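Local coordinates for quinone oxidoreductase (Coxiella burnetii, PDB 3TQH), which probably reduces quinones with NADPH, as a member of the medium-chain dehydrogenase/reductase family with a GroES-like and a Rossmann-type domain, at residues T52-G57 / L306-H311; P47-T52 / C106-Y111. All coordinates share one frame; numbering follows the deposited sequence.

Both contacts hold helix 47-53, which carries two residues of the NADPH pocket, and their centres lie 11 Å apart. Contact 1 (52-57 with 306-311) ties the C-terminal part of this helix to that of helix 300-308 by a salt bridge; contact 2 (47-52 with 106-111) ties its middle to a loop by a tyrosine-aspartate hydrogen bond. They share Thr52, and Tyr50, in the 47-52 segment, packs against contact 1, its CG 3.2 Å from CG of Glu308. His304 links the two, bonding Arg53 through ND1 and Tyr108 through NE2. NADPH touches a segment of each contact: His311 is beside its 2'-phosphate, and Lys51 NZ is 2.7 Å from O3D of the nicotinamide ribose.

Contact 1. Residues T52-G57 / L306-H311; sequences TRNGSG and LLETGH. With NDP (NADPH dihydro-nicotinamide-adenine-dinucleotide phosphate), chain B.
Arg53 and Glu308 reach for each other from opposite directions and form a salt bridge between the C-terminal parts of helices 47-53 and 300-308 in a medium-chain dehydrogenase/reductase fold. NH2 of Arg53 meets OE1 of Glu308 at 2.6 Å with a nearly straight N-H...O angle of 165°. The carboxylate oxygen sits at the edge of the guanidinium, almost in its plane, yet the two flat groups are turned 58° apart, and the nitrogen comes to OE1 from well above the carboxylate plane. NH1 adds a weak second bond to the same oxygen, so the ion pair is one-sided rather than a two-oxygen fork. The arginine chain leaves with CG anti to the backbone N (chi1 -172°) and then bends twice, which turns its head toward Glu308. Arginine suits this place because its several N-H groups also serve Gly16 O and His304 ND1.

The other oxygen, OE2, receives a weak bond from ND2 of Asn54 at 3.4 Å. The opposite end of that amide closes an Asx turn: OD1 accepts from the backbone N of Ser56 and, at 2.7 Å, from its OG, which fixes the amide's rotation and presents ND2 to the glutamate. Gly55, between them, has positive phi and is the first residue to leave helical backbone angles.

Past Glu308, OG1 of Thr309 bonds Leu306 O and accepts from His311 N in an ST turn. Gly310, also at positive phi, carries the chain on to NADPH, where CD2 at the edge of the His311 ring lies 3.1 Å from O2X of the 2'-phosphate.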
# COMPACT_ATOMS: atom_id res chain seq x y z
N THR A 52 -3.38 -9.76 8.49
CA THR A 52 -2.60 -10.09 9.68
C THR A 52 -3.58 -10.34 10.82
O THR A 52 -3.52 -11.38 11.48
CB THR A 52 -1.62 -8.95 10.04
OG1 THR A 52 -0.76 -8.69 8.93
CG2 THR A 52 -0.77 -9.32 11.27
N ARG A 53 -4.51 -9.41 11.00
CA ARG A 53 -5.51 -9.47 12.06
C ARG A 53 -6.41 -10.70 11.98
O ARG A 53 -6.75 -11.27 13.01
CB ARG A 53 -6.36 -8.19 12.05
CG ARG A 53 -7.32 -8.04 13.23
CD ARG A 53 -8.72 -8.49 12.86
NE ARG A 53 -9.22 -7.65 11.80
CZ ARG A 53 -9.96 -8.05 10.77
NH1 ARG A 53 -10.35 -9.31 10.62
NH2 ARG A 53 -10.32 -7.15 9.87
N ASN A 54 -6.80 -11.12 10.78
CA ASN A 54 -7.62 -12.33 10.65
C ASN A 54 -6.80 -13.63 10.65
O ASN A 54 -7.36 -14.72 10.71
CB ASN A 54 -8.62 -12.27 9.47
CG ASN A 54 -7.95 -12.30 8.09
OD1 ASN A 54 -6.92 -12.95 7.88
ND2 ASN A 54 -8.57 -11.61 7.13
N GLY A 55 -5.47 -13.49 10.61
CA GLY A 55 -4.57 -14.62 10.79
C GLY A 55 -4.18 -15.35 9.51
O GLY A 55 -3.49 -16.37 9.57
N SER A 56 -4.61 -14.83 8.37
CA SER A 56 -4.38 -15.50 7.09
C SER A 56 -2.99 -15.23 6.53
O SER A 56 -2.43 -16.07 5.82
CB SER A 56 -5.45 -15.09 6.06
OG SER A 56 -5.39 -13.71 5.77
N GLY A 57 -2.44 -14.06 6.84
CA GLY A 57 -1.17 -13.63 6.25
C GLY A 57 0.06 -14.32 6.80
O GLY A 57 -0.01 -14.98 7.85
N LEU A 306 -14.78 -1.86 6.63
CA LEU A 306 -14.86 -1.20 5.32
C LEU A 306 -13.73 -1.67 4.42
O LEU A 306 -13.96 -2.05 3.28
CB LEU A 306 -14.83 0.33 5.48
CG LEU A 306 -15.04 1.16 4.21
CD1 LEU A 306 -16.38 0.82 3.53
CD2 LEU A 306 -14.96 2.66 4.52
N LEU A 307 -12.51 -1.65 4.95
CA LEU A 307 -11.33 -2.09 4.20
C LEU A 307 -11.44 -3.55 3.69
O LEU A 307 -11.06 -3.84 2.56
CB LEU A 307 -10.08 -1.95 5.08
CG LEU A 307 -8.71 -2.09 4.40
CD1 LEU A 307 -8.46 -0.92 3.46
CD2 LEU A 307 -7.60 -2.22 5.45
N GLU A 308 -11.97 -4.44 4.54
CA GLU A 308 -12.12 -5.86 4.19
C GLU A 308 -13.15 -6.17 3.12
O GLU A 308 -13.17 -7.28 2.59
CB GLU A 308 -12.43 -6.72 5.43
CG GLU A 308 -11.23 -7.43 5.98
CD GLU A 308 -11.55 -8.40 7.07
OE1 GLU A 308 -12.06 -7.95 8.11
OE2 GLU A 308 -11.28 -9.61 6.90
N THR A 309 -14.03 -5.21 2.81
CA THR A 309 -14.98 -5.40 1.71
C THR A 309 -14.24 -5.58 0.39
O THR A 309 -14.77 -6.22 -0.53
CB THR A 309 -15.94 -4.21 1.55
OG1 THR A 309 -15.21 -3.02 1.22
CG2 THR A 309 -16.76 -3.98 2.82
N GLY A 310 -13.03 -5.03 0.30
CA GLY A 310 -12.26 -5.04 -0.93
C GLY A 310 -12.74 -4.02 -1.95
O GLY A 310 -12.37 -4.09 -3.12
N HIS A 311 -13.55 -3.05 -1.51
CA HIS A 311 -14.10 -2.05 -2.42
C HIS A 311 -13.80 -0.59 -2.01
O HIS A 311 -14.50 0.34 -2.41
CB HIS A 311 -15.59 -2.31 -2.62
CG HIS A 311 -15.85 -3.57 -3.40
ND1 HIS A 311 -16.43 -4.68 -2.84
CD2 HIS A 311 -15.55 -3.90 -4.67
CE1 HIS A 311 -16.50 -5.64 -3.75
NE2 HIS A 311 -15.97 -5.19 -4.87
PA NDP B . -7.39 -2.14 -1.90
O1A NDP B . -8.22 -2.70 -0.82
O2A NDP B . -7.15 -0.70 -1.70
O5B NDP B . -8.11 -2.35 -3.32
C5B NDP B . -9.51 -2.18 -3.41
C4B NDP B . -9.92 -2.14 -4.88
O4B NDP B . -9.94 -3.45 -5.39
C3B NDP B . -11.32 -1.57 -5.11
O3B NDP B . -11.21 -0.29 -5.70
C2B NDP B . -12.01 -2.57 -6.04
O2B NDP B . -12.58 -1.96 -7.18
C1B NDP B . -10.88 -3.50 -6.45
N9A NDP B . -11.28 -4.89 -6.67
C8A NDP B . -11.79 -5.77 -5.74
N7A NDP B . -12.00 -6.96 -6.34
C5A NDP B . -11.64 -6.86 -7.63
C6A NDP B . -11.66 -7.77 -8.67
N6A NDP B . -12.10 -9.00 -8.46
N1A NDP B . -11.22 -7.40 -9.93
C2A NDP B . -10.76 -6.10 -10.13
N3A NDP B . -10.73 -5.19 -9.09
C4A NDP B . -11.17 -5.57 -7.86
O3 NDP B . -6.00 -2.95 -2.03
PN NDP B . -4.54 -2.33 -2.33
O1N NDP B . -4.05 -1.64 -1.12
O2N NDP B . -4.50 -1.63 -3.62
O5D NDP B . -3.71 -3.70 -2.48
C5D NDP B . -4.09 -4.71 -3.40
C4D NDP B . -3.40 -6.02 -3.03
O4D NDP B . -1.99 -5.87 -3.10
C3D NDP B . -3.74 -6.45 -1.62
O3D NDP B . -4.04 -7.83 -1.61
C2D NDP B . -2.49 -6.14 -0.82
O2D NDP B . -2.32 -7.00 0.29
C1D NDP B . -1.39 -6.28 -1.88
N1N NDP B . -0.16 -5.50 -1.63
C2N NDP B . 1.04 -6.17 -1.71
C3N NDP B . 2.25 -5.54 -1.44
C7N NDP B . 3.56 -6.28 -1.54
O7N NDP B . 4.75 -5.59 -1.23
N7N NDP B . 3.56 -7.56 -1.90
C4N NDP B . 2.23 -4.09 -1.03
C5N NDP B . 0.89 -3.43 -0.96
C6N NDP B . -0.24 -4.17 -1.28
P2B NDP B . -14.17 -1.84 -7.35
O1X NDP B . -14.45 -0.90 -8.49
O2X NDP B . -14.79 -1.28 -6.09
O3X NDP B . -14.80 -3.17 -7.65

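Contact 2. Residues P47-T52 / C106-Y111; sequences PIDYKT and CCYAEY. With NDP (NADPH dihydro-nicotinamide-adenine-dinucleotide phosphate), chain B; SO4 (sulfate ion), chain C.
OD2 of Asp49 is gripped by two donors: the hydroxyl of Tyr108, which gives its proton at a short 2.5 Å, and the backbone N of Asn46, near the start of the helix. The tyrosine oxygen comes in 37° out of the carboxylate plane, and ring and carboxylate stand almost perpendicular, 83° apart, with OD2 at the ring's edge beside CZ and CE1. Asp49 CG lies beside its own backbone N (chi1 -56°), a setting that carries OD2 back toward the start of the helix, where Asn46 N can meet it. Both side chains are buried. Tyrosine fits because its long, rigid side chain covers most of the 10.0 Å between the CA atoms of Asp49 and Tyr108, leaving the short aspartate the rest, and ends in a hydroxyl, which also bonds His304 NE2.

Two residues farther along the same helix, Lys51 faces the cofactor. Its chain is extended, and NZ bonds both hydroxyls of the nicotinamide ribose, O3D at 2.7 Å and O2D at 2.9 Å, as well as a sulfate probably taken from the crystallisation liquor. Pro47 lies against the diphosphate, CD 3.2 Å from O1N.

Tyr108, at the centre of an inverse gamma turn between strands 94-98 and 111-114, packs on Ile10 of strand 6-12 and edge-to-face with Phe318 of strand 315-319, while helix 300-308 supplies His304 beside Asp49.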
# COMPACT_ATOMS: atom_id res chain seq x y z
N PRO A 47 -4.49 -3.39 3.23
CA PRO A 47 -5.05 -4.73 3.36
C PRO A 47 -4.22 -5.72 4.20
O PRO A 47 -4.78 -6.56 4.92
CB PRO A 47 -5.14 -5.20 1.91
CG PRO A 47 -5.37 -3.94 1.13
CD PRO A 47 -4.55 -2.90 1.83
N ILE A 48 -2.89 -5.62 4.10
CA ILE A 48 -1.99 -6.42 4.94
C ILE A 48 -2.39 -6.33 6.42
O ILE A 48 -2.25 -7.31 7.16
CB ILE A 48 -0.50 -6.00 4.75
CG1 ILE A 48 0.45 -7.01 5.42
CG2 ILE A 48 -0.25 -4.62 5.32
CD1 ILE A 48 0.81 -8.16 4.54
N ASP A 49 -2.92 -5.18 6.84
CA ASP A 49 -3.42 -5.00 8.21
C ASP A 49 -4.53 -6.00 8.57
O ASP A 49 -4.46 -6.63 9.63
CB ASP A 49 -3.93 -3.57 8.43
CG ASP A 49 -2.89 -2.50 8.13
OD1 ASP A 49 -1.69 -2.83 8.00
OD2 ASP A 49 -3.28 -1.31 8.02
N TYR A 50 -5.53 -6.17 7.71
CA TYR A 50 -6.65 -7.08 8.03
C TYR A 50 -6.31 -8.56 7.83
O TYR A 50 -6.85 -9.42 8.52
CB TYR A 50 -7.96 -6.70 7.30
CG TYR A 50 -8.04 -6.93 5.80
CD1 TYR A 50 -8.08 -8.22 5.26
CD2 TYR A 50 -8.14 -5.86 4.92
CE1 TYR A 50 -8.17 -8.42 3.88
CE2 TYR A 50 -8.23 -6.05 3.55
CZ TYR A 50 -8.24 -7.33 3.03
OH TYR A 50 -8.34 -7.49 1.66
N LYS A 51 -5.41 -8.85 6.89
CA LYS A 51 -4.92 -10.21 6.66
C LYS A 51 -4.06 -10.69 7.83
O LYS A 51 -4.01 -11.89 8.12
CB LYS A 51 -4.08 -10.27 5.37
CG LYS A 51 -4.85 -9.92 4.10
CD LYS A 51 -3.90 -9.69 2.94
CE LYS A 51 -4.64 -9.47 1.63
NZ LYS A 51 -3.72 -9.52 0.45
N THR A 52 -3.38 -9.76 8.49
CA THR A 52 -2.60 -10.09 9.68
C THR A 52 -3.58 -10.34 10.82
O THR A 52 -3.52 -11.38 11.48
CB THR A 52 -1.62 -8.95 10.04
OG1 THR A 52 -0.76 -8.69 8.93
CG2 THR A 52 -0.77 -9.32 11.27
N CYS A 106 2.68 -1.55 14.10
CA CYS A 106 2.62 -0.69 15.28
C CYS A 106 2.09 0.74 15.08
O CYS A 106 2.11 1.52 16.02
CB CYS A 106 4.04 -0.56 15.83
SG CYS A 106 5.17 0.26 14.66
N CYS A 107 1.60 1.08 13.89
CA CYS A 107 1.33 2.47 13.56
C CYS A 107 -0.07 2.99 13.94
O CYS A 107 -0.27 4.20 14.00
CB CYS A 107 1.60 2.72 12.08
SG CYS A 107 3.33 2.66 11.61
N TYR A 108 -1.04 2.09 14.17
CA TYR A 108 -2.33 2.51 14.74
C TYR A 108 -2.08 2.89 16.20
O TYR A 108 -2.46 2.15 17.11
CB TYR A 108 -3.37 1.38 14.71
CG TYR A 108 -3.81 0.81 13.37
CD1 TYR A 108 -3.14 1.11 12.18
CD2 TYR A 108 -4.87 -0.09 13.32
CE1 TYR A 108 -3.56 0.54 10.97
CE2 TYR A 108 -5.29 -0.65 12.13
CZ TYR A 108 -4.63 -0.34 10.96
OH TYR A 108 -5.05 -0.93 9.79
N ALA A 109 -1.44 4.04 16.41
CA ALA A 109 -0.95 4.41 17.74
C ALA A 109 -0.43 5.85 17.77
O ALA A 109 -0.16 6.44 16.74
CB ALA A 109 0.14 3.46 18.19
N GLU A 110 -0.31 6.40 18.97
CA GLU A 110 0.11 7.78 19.15
C GLU A 110 1.62 7.98 19.01
O GLU A 110 2.08 9.09 18.72
CB GLU A 110 -0.36 8.28 20.52
CG GLU A 110 -1.87 8.38 20.66
CD GLU A 110 -2.31 8.89 22.03
OE1 GLU A 110 -1.67 8.55 23.05
OE2 GLU A 110 -3.30 9.64 22.08
N TYR A 111 2.39 6.92 19.23
CA TYR A 111 3.85 6.97 19.09
C TYR A 111 4.36 5.71 18.40
O TYR A 111 3.86 4.61 18.64
CB TYR A 111 4.54 7.10 20.46
CG TYR A 111 4.19 8.37 21.19
CD1 TYR A 111 4.98 9.51 21.05
CD2 TYR A 111 3.07 8.44 22.01
CE1 TYR A 111 4.66 10.69 21.72
CE2 TYR A 111 2.74 9.61 22.67
CZ TYR A 111 3.54 10.73 22.53
OH TYR A 111 3.21 11.89 23.19
PA NDP B . -7.39 -2.14 -1.90
O1A NDP B . -8.22 -2.70 -0.82
O2A NDP B . -7.15 -0.70 -1.70
O5B NDP B . -8.11 -2.35 -3.32
C5B NDP B . -9.51 -2.18 -3.41
C4B NDP B . -9.92 -2.14 -4.88
O4B NDP B . -9.94 -3.45 -5.39
C3B NDP B . -11.32 -1.57 -5.11
O3B NDP B . -11.21 -0.29 -5.70
C2B NDP B . -12.01 -2.57 -6.04
O2B NDP B . -12.58 -1.96 -7.18
C1B NDP B . -10.88 -3.50 -6.45
N9A NDP B . -11.28 -4.89 -6.67
C8A NDP B . -11.79 -5.77 -5.74
N7A NDP B . -12.00 -6.96 -6.34
C5A NDP B . -11.64 -6.86 -7.63
C6A NDP B . -11.66 -7.77 -8.67
N6A NDP B . -12.10 -9.00 -8.46
N1A NDP B . -11.22 -7.40 -9.93
C2A NDP B . -10.76 -6.10 -10.13
N3A NDP B . -10.73 -5.19 -9.09
C4A NDP B . -11.17 -5.57 -7.86
O3 NDP B . -6.00 -2.95 -2.03
PN NDP B . -4.54 -2.33 -2.33
O1N NDP B . -4.05 -1.64 -1.12
O2N NDP B . -4.50 -1.63 -3.62
O5D NDP B . -3.71 -3.70 -2.48
C5D NDP B . -4.09 -4.71 -3.40
C4D NDP B . -3.40 -6.02 -3.03
O4D NDP B . -1.99 -5.87 -3.10
C3D NDP B . -3.74 -6.45 -1.62
O3D NDP B . -4.04 -7.83 -1.61
C2D NDP B . -2.49 -6.14 -0.82
O2D NDP B . -2.32 -7.00 0.29
C1D NDP B . -1.39 -6.28 -1.88
N1N NDP B . -0.16 -5.50 -1.63
C2N NDP B . 1.04 -6.17 -1.71
C3N NDP B . 2.25 -5.54 -1.44
C7N NDP B . 3.56 -6.28 -1.54
O7N NDP B . 4.75 -5.59 -1.23
N7N NDP B . 3.56 -7.56 -1.90
C4N NDP B . 2.23 -4.09 -1.03
C5N NDP B . 0.89 -3.43 -0.96
C6N NDP B . -0.24 -4.17 -1.28
P2B NDP B . -14.17 -1.84 -7.35
O1X NDP B . -14.45 -0.90 -8.49
O2X NDP B . -14.79 -1.28 -6.09
O3X NDP B . -14.80 -3.17 -7.65
S SO4 C . 0.45 -8.98 1.07
O1 SO4 C . 0.65 -7.54 1.23
O2 SO4 C . 0.43 -9.35 -0.34
O3 SO4 C . 1.52 -9.71 1.75
O4 SO4 C . -0.82 -9.37 1.68